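Local coordinates for uncharacterized hypothetical protein (Bacteroides vulgatus, PDB 4FMR) that is of unknown function but probably binds DNA, joining an HU/IHF-like DNA-binding domain to a C-terminal domain with an immunoglobulin-like fold, at residues D145-N153 and I200-D208; N160-G171 and V215-L226. All coordinates share one frame; numbering follows the deposited sequence.

Interaction 1 (D145-N153 and I200-D208)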
# COMPACT_ATOMS: atom_id res chain seq x y z
N ASP B 145 -2.48 4.47 -7.87
CA ASP B 145 -2.85 3.12 -8.31
C ASP B 145 -4.37 3.04 -8.69
O ASP B 145 -4.90 1.95 -8.81
CB ASP B 145 -2.52 2.10 -7.19
CG ASP B 145 -3.19 2.36 -5.85
OD1 ASP B 145 -3.91 3.38 -5.72
OD2 ASP B 145 -2.97 1.56 -4.92
N PHE B 146 -5.04 4.19 -8.87
CA PHE B 146 -6.46 4.32 -9.20
C PHE B 146 -7.36 3.92 -8.03
O PHE B 146 -8.52 3.59 -8.25
CB PHE B 146 -6.88 3.58 -10.47
CG PHE B 146 -6.91 4.56 -11.62
CD1 PHE B 146 -5.76 4.84 -12.35
CD2 PHE B 146 -8.06 5.29 -11.90
CE1 PHE B 146 -5.79 5.75 -13.39
CE2 PHE B 146 -8.08 6.22 -12.93
CZ PHE B 146 -6.94 6.46 -13.66
N SER B 147 -6.84 4.03 -6.80
CA SER B 147 -7.62 3.94 -5.58
C SER B 147 -8.02 5.38 -5.25
O SER B 147 -7.24 6.30 -5.54
CB SER B 147 -6.85 3.25 -4.45
OG SER B 147 -5.75 4.05 -4.06
N ALA B 148 -9.23 5.60 -4.74
CA ALA B 148 -9.75 6.94 -4.52
C ALA B 148 -10.59 7.03 -3.25
O ALA B 148 -11.02 6.01 -2.72
CB ALA B 148 -10.58 7.36 -5.73
N THR B 149 -10.82 8.25 -2.79
CA THR B 149 -11.60 8.54 -1.58
C THR B 149 -12.94 9.22 -1.95
O THR B 149 -12.93 10.27 -2.58
CB THR B 149 -10.77 9.43 -0.62
OG1 THR B 149 -9.46 8.87 -0.43
CG2 THR B 149 -11.44 9.60 0.73
N ALA B 150 -14.07 8.62 -1.54
CA ALA B 150 -15.43 9.17 -1.74
C ALA B 150 -15.55 10.49 -1.00
O ALA B 150 -14.98 10.63 0.07
CB ALA B 150 -16.49 8.19 -1.23
N GLY B 151 -16.23 11.46 -1.60
CA GLY B 151 -16.40 12.79 -1.03
C GLY B 151 -15.17 13.67 -1.15
O GLY B 151 -15.14 14.75 -0.57
N ARG B 152 -14.14 13.20 -1.88
CA ARG B 152 -12.88 13.92 -2.03
C ARG B 152 -12.48 14.01 -3.50
O ARG B 152 -13.14 13.43 -4.36
CB ARG B 152 -11.78 13.24 -1.17
CG ARG B 152 -11.96 13.40 0.35
CD ARG B 152 -11.76 14.84 0.82
NE ARG B 152 -11.94 15.00 2.27
CZ ARG B 152 -10.97 14.85 3.17
NH1 ARG B 152 -9.75 14.52 2.79
NH2 ARG B 152 -11.23 15.02 4.46
N ASN B 153 -11.42 14.77 -3.80
CA ASN B 153 -11.00 14.99 -5.18
C ASN B 153 -10.13 13.89 -5.75
O ASN B 153 -9.31 13.28 -5.08
CB ASN B 153 -10.26 16.32 -5.33
CG ASN B 153 -11.19 17.50 -5.18
OD1 ASN B 153 -12.07 17.74 -6.01
ND2 ASN B 153 -11.04 18.22 -4.08
N ILE B 200 -11.89 16.04 -10.55
CA ILE B 200 -13.29 15.85 -10.20
C ILE B 200 -13.43 15.78 -8.70
O ILE B 200 -12.46 15.49 -8.01
CB ILE B 200 -13.94 14.59 -10.91
CG1 ILE B 200 -13.27 13.26 -10.47
CG2 ILE B 200 -13.95 14.75 -12.44
CD1 ILE B 200 -13.98 11.95 -10.82
N LEU B 201 -14.64 16.04 -8.20
CA LEU B 201 -15.03 15.83 -6.80
C LEU B 201 -15.89 14.60 -6.78
O LEU B 201 -16.89 14.58 -7.48
CB LEU B 201 -15.76 17.05 -6.17
CG LEU B 201 -16.13 16.86 -4.66
CD1 LEU B 201 -14.89 16.64 -3.80
CD2 LEU B 201 -16.86 18.06 -4.12
N LEU B 202 -15.50 13.57 -6.06
CA LEU B 202 -16.29 12.34 -6.02
C LEU B 202 -17.45 12.46 -5.03
O LEU B 202 -17.23 12.96 -3.94
CB LEU B 202 -15.40 11.13 -5.62
CG LEU B 202 -14.35 10.67 -6.62
CD1 LEU B 202 -13.35 9.73 -5.97
CD2 LEU B 202 -14.99 10.01 -7.84
N PRO B 203 -18.69 12.00 -5.35
CA PRO B 203 -19.77 12.04 -4.33
C PRO B 203 -19.40 11.23 -3.07
O PRO B 203 -18.68 10.23 -3.14
CB PRO B 203 -20.98 11.41 -5.04
CG PRO B 203 -20.62 11.37 -6.49
CD PRO B 203 -19.14 11.34 -6.60
N ALA B 204 -19.90 11.69 -1.91
CA ALA B 204 -19.63 11.13 -0.59
C ALA B 204 -20.38 9.83 -0.31
O ALA B 204 -19.89 9.00 0.46
CB ALA B 204 -19.99 12.16 0.48
N SER B 205 -21.53 9.64 -0.95
CA SER B 205 -22.44 8.51 -0.76
C SER B 205 -22.00 7.19 -1.46
O SER B 205 -22.69 6.18 -1.29
CB SER B 205 -23.84 8.89 -1.27
OG SER B 205 -23.76 9.35 -2.61
N LEU B 206 -20.89 7.19 -2.23
CA LEU B 206 -20.41 6.00 -2.92
C LEU B 206 -19.96 4.93 -1.94
O LEU B 206 -19.15 5.19 -1.05
CB LEU B 206 -19.24 6.32 -3.87
CG LEU B 206 -19.54 7.18 -5.10
CD1 LEU B 206 -18.27 7.80 -5.62
CD2 LEU B 206 -20.24 6.38 -6.17
N GLU B 207 -20.50 3.72 -2.13
CA GLU B 207 -20.18 2.53 -1.35
C GLU B 207 -18.79 2.04 -1.75
O GLU B 207 -18.44 2.15 -2.93
CB GLU B 207 -21.27 1.47 -1.59
CG GLU B 207 -21.04 0.07 -1.00
CD GLU B 207 -20.79 -0.11 0.49
OE1 GLU B 207 -20.96 0.86 1.27
OE2 GLU B 207 -20.38 -1.23 0.87
N ASP B 208 -17.99 1.53 -0.78
CA ASP B 208 -16.66 0.97 -1.03
C ASP B 208 -16.70 -0.09 -2.12
O ASP B 208 -17.64 -0.88 -2.21
CB ASP B 208 -16.03 0.33 0.24
CG ASP B 208 -15.99 1.22 1.47
OD1 ASP B 208 -17.05 1.46 2.05
OD2 ASP B 208 -14.87 1.55 1.91
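Ile-200 meets Asn-153 through its backbone: its carbonyl oxygen lies 3.2 Å from Asn-153 CA in a CA-H...O contact, while its side chain turns away to pack on Phe-154. One residue on, Leu-201 forms an antiparallel, non-hydrogen-bonded bridge with Asn-153, and both side chains leave on the same face of the sheet. With CG anti to the backbone N (chi1 -177°), the Leu-201 side chain leans along the turn of the other segment, and CD1 settles 3.6 Å from Arg-152 C. Leu-202 carries the middle of the contact. Its amide gives a nearly straight hydrogen bond to the carbonyl of Arg-152 (N to O 2.9 Å, 169° at the hydrogen), arriving tilted from the carbonyl plane. Its side chain points inward, where CD1 touches Ala-148 CB at 3.7 Å and lies against the carbonyl oxygen of Thr-149. The carbonyl oxygens of Leu-202 and Pro-203 converge on a single donor, Gly-151 N, at 3.0 Å and 3.1 Å; both bonds are weak and bent. Gly-151 has positive phi in the type II turn from Thr-149 to Arg-152, and its CA passes close to Ala-204, whose CB is 3.9 Å away. Ala-150 CB fits into the bend that follows, near the carbonyls of Pro-203 and Ala-204 and 4.2 Å from Leu-206 CB; Ile-239 of strand 231-240 packs on both Ala-150 and Leu-206. In the immunoglobulin-like domain this lays the turn joining strand 147-149 of one sheet to strand 153-159 of the other against the end of strand 197-201. The clear hydrogen bonds between the segments run between backbone atoms, with leucine side chains and the methyls of Ala-148 and Ala-150 packed around them; the fit therefore depends on the turn, whose positive-phi glycine and small Ala-150 let the chains come close.

Interaction 2 (N160-G171 and V215-L226)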
# COMPACT_ATOMS: atom_id res chain seq x y z
N ASN B 160 -7.12 14.19 -24.54
CA ASN B 160 -8.38 14.77 -25.00
C ASN B 160 -9.57 14.35 -24.13
O ASN B 160 -10.61 13.92 -24.63
CB ASN B 160 -8.61 14.40 -26.47
CG ASN B 160 -7.57 15.01 -27.36
OD1 ASN B 160 -7.42 16.24 -27.43
ND2 ASN B 160 -6.79 14.16 -28.02
N LEU B 161 -9.42 14.56 -22.82
CA LEU B 161 -10.40 14.18 -21.79
C LEU B 161 -11.44 15.28 -21.51
O LEU B 161 -12.39 14.99 -20.78
CB LEU B 161 -9.66 13.81 -20.48
CG LEU B 161 -8.81 12.53 -20.48
CD1 LEU B 161 -8.25 12.25 -19.08
CD2 LEU B 161 -9.63 11.32 -20.91
N THR B 162 -11.28 16.51 -22.08
CA THR B 162 -12.18 17.66 -21.87
C THR B 162 -13.64 17.24 -22.04
O THR B 162 -13.99 16.68 -23.07
CB THR B 162 -11.85 18.84 -22.82
OG1 THR B 162 -10.48 19.20 -22.68
CG2 THR B 162 -12.70 20.09 -22.54
N VAL B 163 -14.47 17.50 -21.02
CA VAL B 163 -15.90 17.18 -21.07
C VAL B 163 -16.60 18.36 -21.79
O VAL B 163 -16.59 19.49 -21.30
CB VAL B 163 -16.47 16.87 -19.66
CG1 VAL B 163 -17.99 16.72 -19.70
CG2 VAL B 163 -15.83 15.61 -19.07
N ALA B 164 -17.13 18.12 -22.99
CA ALA B 164 -17.78 19.17 -23.80
C ALA B 164 -18.89 18.58 -24.66
O ALA B 164 -18.87 17.37 -24.94
CB ALA B 164 -16.76 19.88 -24.69
N GLY B 165 -19.83 19.43 -25.07
CA GLY B 165 -20.96 19.00 -25.89
C GLY B 165 -22.32 19.18 -25.27
O GLY B 165 -22.48 19.15 -24.04
N THR B 166 -23.33 19.32 -26.13
CA THR B 166 -24.75 19.53 -25.81
C THR B 166 -25.46 18.24 -25.36
O THR B 166 -26.41 18.32 -24.57
CB THR B 166 -25.47 20.07 -27.05
OG1 THR B 166 -25.25 19.18 -28.16
CG2 THR B 166 -25.02 21.49 -27.42
N ASP B 167 -25.04 17.08 -25.88
CA ASP B 167 -25.66 15.80 -25.58
C ASP B 167 -25.74 15.54 -24.04
O ASP B 167 -24.75 15.73 -23.33
CB ASP B 167 -24.90 14.66 -26.28
CG ASP B 167 -25.66 13.36 -26.36
OD1 ASP B 167 -25.94 12.77 -25.29
OD2 ASP B 167 -25.90 12.88 -27.49
N PRO B 168 -26.93 15.12 -23.54
CA PRO B 168 -27.10 14.88 -22.09
C PRO B 168 -26.25 13.73 -21.53
O PRO B 168 -26.10 13.67 -20.31
CB PRO B 168 -28.59 14.54 -21.95
CG PRO B 168 -29.24 15.12 -23.20
CD PRO B 168 -28.21 14.92 -24.26
N SER B 169 -25.70 12.82 -22.39
CA SER B 169 -24.85 11.70 -21.94
C SER B 169 -23.40 12.15 -21.58
O SER B 169 -22.70 11.41 -20.90
CB SER B 169 -24.78 10.61 -23.01
OG SER B 169 -24.16 11.09 -24.19
N VAL B 170 -22.98 13.34 -22.04
CA VAL B 170 -21.65 13.92 -21.82
C VAL B 170 -21.41 14.11 -20.30
O VAL B 170 -22.31 14.54 -19.58
CB VAL B 170 -21.55 15.25 -22.64
CG1 VAL B 170 -20.49 16.20 -22.12
CG2 VAL B 170 -21.37 14.97 -24.13
N GLY B 171 -20.24 13.70 -19.83
CA GLY B 171 -19.88 13.76 -18.42
C GLY B 171 -19.11 12.56 -17.90
O GLY B 171 -18.65 11.71 -18.67
N VAL B 215 -15.45 8.58 -19.02
CA VAL B 215 -15.43 9.95 -19.51
C VAL B 215 -16.13 9.93 -20.86
O VAL B 215 -15.62 9.29 -21.78
CB VAL B 215 -13.99 10.58 -19.59
CG1 VAL B 215 -14.02 11.92 -20.33
CG2 VAL B 215 -13.35 10.72 -18.21
N THR B 216 -17.30 10.57 -20.97
CA THR B 216 -18.07 10.66 -22.22
C THR B 216 -18.04 12.12 -22.69
O THR B 216 -18.34 13.03 -21.90
CB THR B 216 -19.49 10.12 -22.04
OG1 THR B 216 -19.42 8.79 -21.56
CG2 THR B 216 -20.31 10.16 -23.33
N THR B 217 -17.64 12.36 -23.95
CA THR B 217 -17.51 13.73 -24.41
C THR B 217 -17.65 13.82 -25.93
O THR B 217 -17.43 12.83 -26.64
CB THR B 217 -16.14 14.32 -23.93
OG1 THR B 217 -16.08 15.72 -24.20
CG2 THR B 217 -14.92 13.59 -24.51
N GLN B 218 -17.99 15.04 -26.42
CA GLN B 218 -18.09 15.35 -27.85
C GLN B 218 -16.88 16.23 -28.27
O GLN B 218 -16.85 16.76 -29.39
CB GLN B 218 -19.43 16.02 -28.18
CG GLN B 218 -20.58 15.04 -28.14
CD GLN B 218 -21.92 15.71 -28.17
OE1 GLN B 218 -22.37 16.31 -27.19
NE2 GLN B 218 -22.63 15.54 -29.28
N TYR B 219 -15.90 16.37 -27.37
CA TYR B 219 -14.67 17.12 -27.59
C TYR B 219 -13.77 16.32 -28.53
O TYR B 219 -13.42 15.18 -28.21
CB TYR B 219 -13.95 17.42 -26.26
CG TYR B 219 -12.61 18.13 -26.42
CD1 TYR B 219 -12.55 19.49 -26.70
CD2 TYR B 219 -11.42 17.42 -26.31
CE1 TYR B 219 -11.32 20.13 -26.88
CE2 TYR B 219 -10.19 18.05 -26.48
CZ TYR B 219 -10.14 19.41 -26.76
OH TYR B 219 -8.91 20.02 -26.93
N ARG B 220 -13.39 16.93 -29.66
CA ARG B 220 -12.54 16.35 -30.71
C ARG B 220 -11.05 16.59 -30.42
O ARG B 220 -10.68 17.68 -29.96
CB ARG B 220 -12.91 16.98 -32.06
CG ARG B 220 -12.32 16.27 -33.28
CD ARG B 220 -12.50 17.07 -34.56
NE ARG B 220 -13.90 17.39 -34.86
CZ ARG B 220 -14.74 16.58 -35.51
NH1 ARG B 220 -14.33 15.39 -35.94
NH2 ARG B 220 -15.99 16.96 -35.74
N GLY B 221 -10.23 15.59 -30.78
CA GLY B 221 -8.77 15.64 -30.65
C GLY B 221 -8.15 16.92 -31.19
O GLY B 221 -8.32 17.26 -32.37
N GLY B 222 -7.49 17.66 -30.29
CA GLY B 222 -6.84 18.94 -30.57
C GLY B 222 -7.83 20.00 -30.99
O GLY B 222 -8.89 20.16 -30.36
N GLY B 223 -7.49 20.70 -32.07
CA GLY B 223 -8.35 21.71 -32.67
C GLY B 223 -9.45 21.04 -33.46
O GLY B 223 -9.27 19.92 -33.97
N GLY B 224 -10.61 21.68 -33.55
CA GLY B 224 -11.71 21.12 -34.31
C GLY B 224 -13.09 21.26 -33.70
O GLY B 224 -13.23 21.48 -32.49
N ALA B 225 -14.12 21.12 -34.57
CA ALA B 225 -15.54 21.19 -34.23
C ALA B 225 -15.95 20.02 -33.33
O ALA B 225 -15.36 18.93 -33.40
CB ALA B 225 -16.38 21.19 -35.49
N LEU B 226 -16.95 20.25 -32.46
CA LEU B 226 -17.47 19.22 -31.58
C LEU B 226 -18.03 18.06 -32.40
O LEU B 226 -18.62 18.28 -33.47
CB LEU B 226 -18.55 19.78 -30.62
CG LEU B 226 -18.09 20.73 -29.51
CD1 LEU B 226 -19.28 21.34 -28.81
CD2 LEU B 226 -17.22 20.02 -28.48
O HOH W 1 -19.78 8.84 -18.84
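Thr-217 turns OG1 anti to the backbone N (chi1 -171°), which carries the hydroxyl across to Thr-162 and Ala-164, and Tyr-219 swings its ring out (chi1 176°) so that one ring face meets Thr-162. The Thr-217 hydroxyl donates to Thr-162 O at 2.6 Å, in the carbonyl plane on a lone pair, and OG1 accepts from Ala-164 N at 2.9 Å. It also receives Tyr-219 N two residues on, closing an ST turn, so three bonds grip one oxygen. With an alanine here, Thr-162 O and Ala-164 N would probably lose their shared partner, and the turn into Tyr-219 would be less firmly held. Over the face of the Tyr-219 ring sits Thr-162 CB, 3.8 Å from the centroid, in a CH-pi contact. At the ring edge lies Asn-160, whose OD1 accepts from Gly-222 N at 3.2 Å; that donor stands above the amide plane, and the ND2 end goes to Lys-130 O.

Gln-218 makes the next set of bonds. Its amide binds Ala-164 O, and its extended side chain brings OE1 to Asp-167 N at 3.1 Å, slightly tilted from the carbonyl plane. The Val-170 side chain crosses it at about a right angle, with CG2 3.5 Å from Gln-218 OE1, while Gly-165 CA comes so near OE1 that a side chain there would clash. Asp-167 OD1 is occupied separately, taking Ser-169 N on its anti lone pair in an Asx turn. Gly-171 and Thr-216 exchange two backbone bonds, and a water joins Gly-171 O to Thr-216 OG1, which also binds Ser-232. Loop 160-170 thus crosses from strand 153-159 of one sheet to strand 171-176 of the other and is held to the hairpin loop between strands 209-217 and 231-240, at the end of an immunoglobulin-like beta sandwich.

In the fold
Both interactions belong to the immunoglobulin-like domain, with centres about 23 Å apart and nearest atoms about 7 Å apart. Along the chain their segments alternate: 145-153, 160-171, 200-208, 215-226. Strands 153-159 and 209-217 lead from the segments of interaction 1 to those of interaction 2. In interaction 1 the turn between strand 147-149 of the five-stranded sheet and strand 153-159 of the four-stranded sheet packs on the end of strand 197-201 and the loop after it. Interaction 2 lies farther from the centre of the chain, where strands 171-176 and 209-217 pair. The two contacts thus probably tie the sheets at separate places, and the second subunit touches the segments of interaction 1 alone.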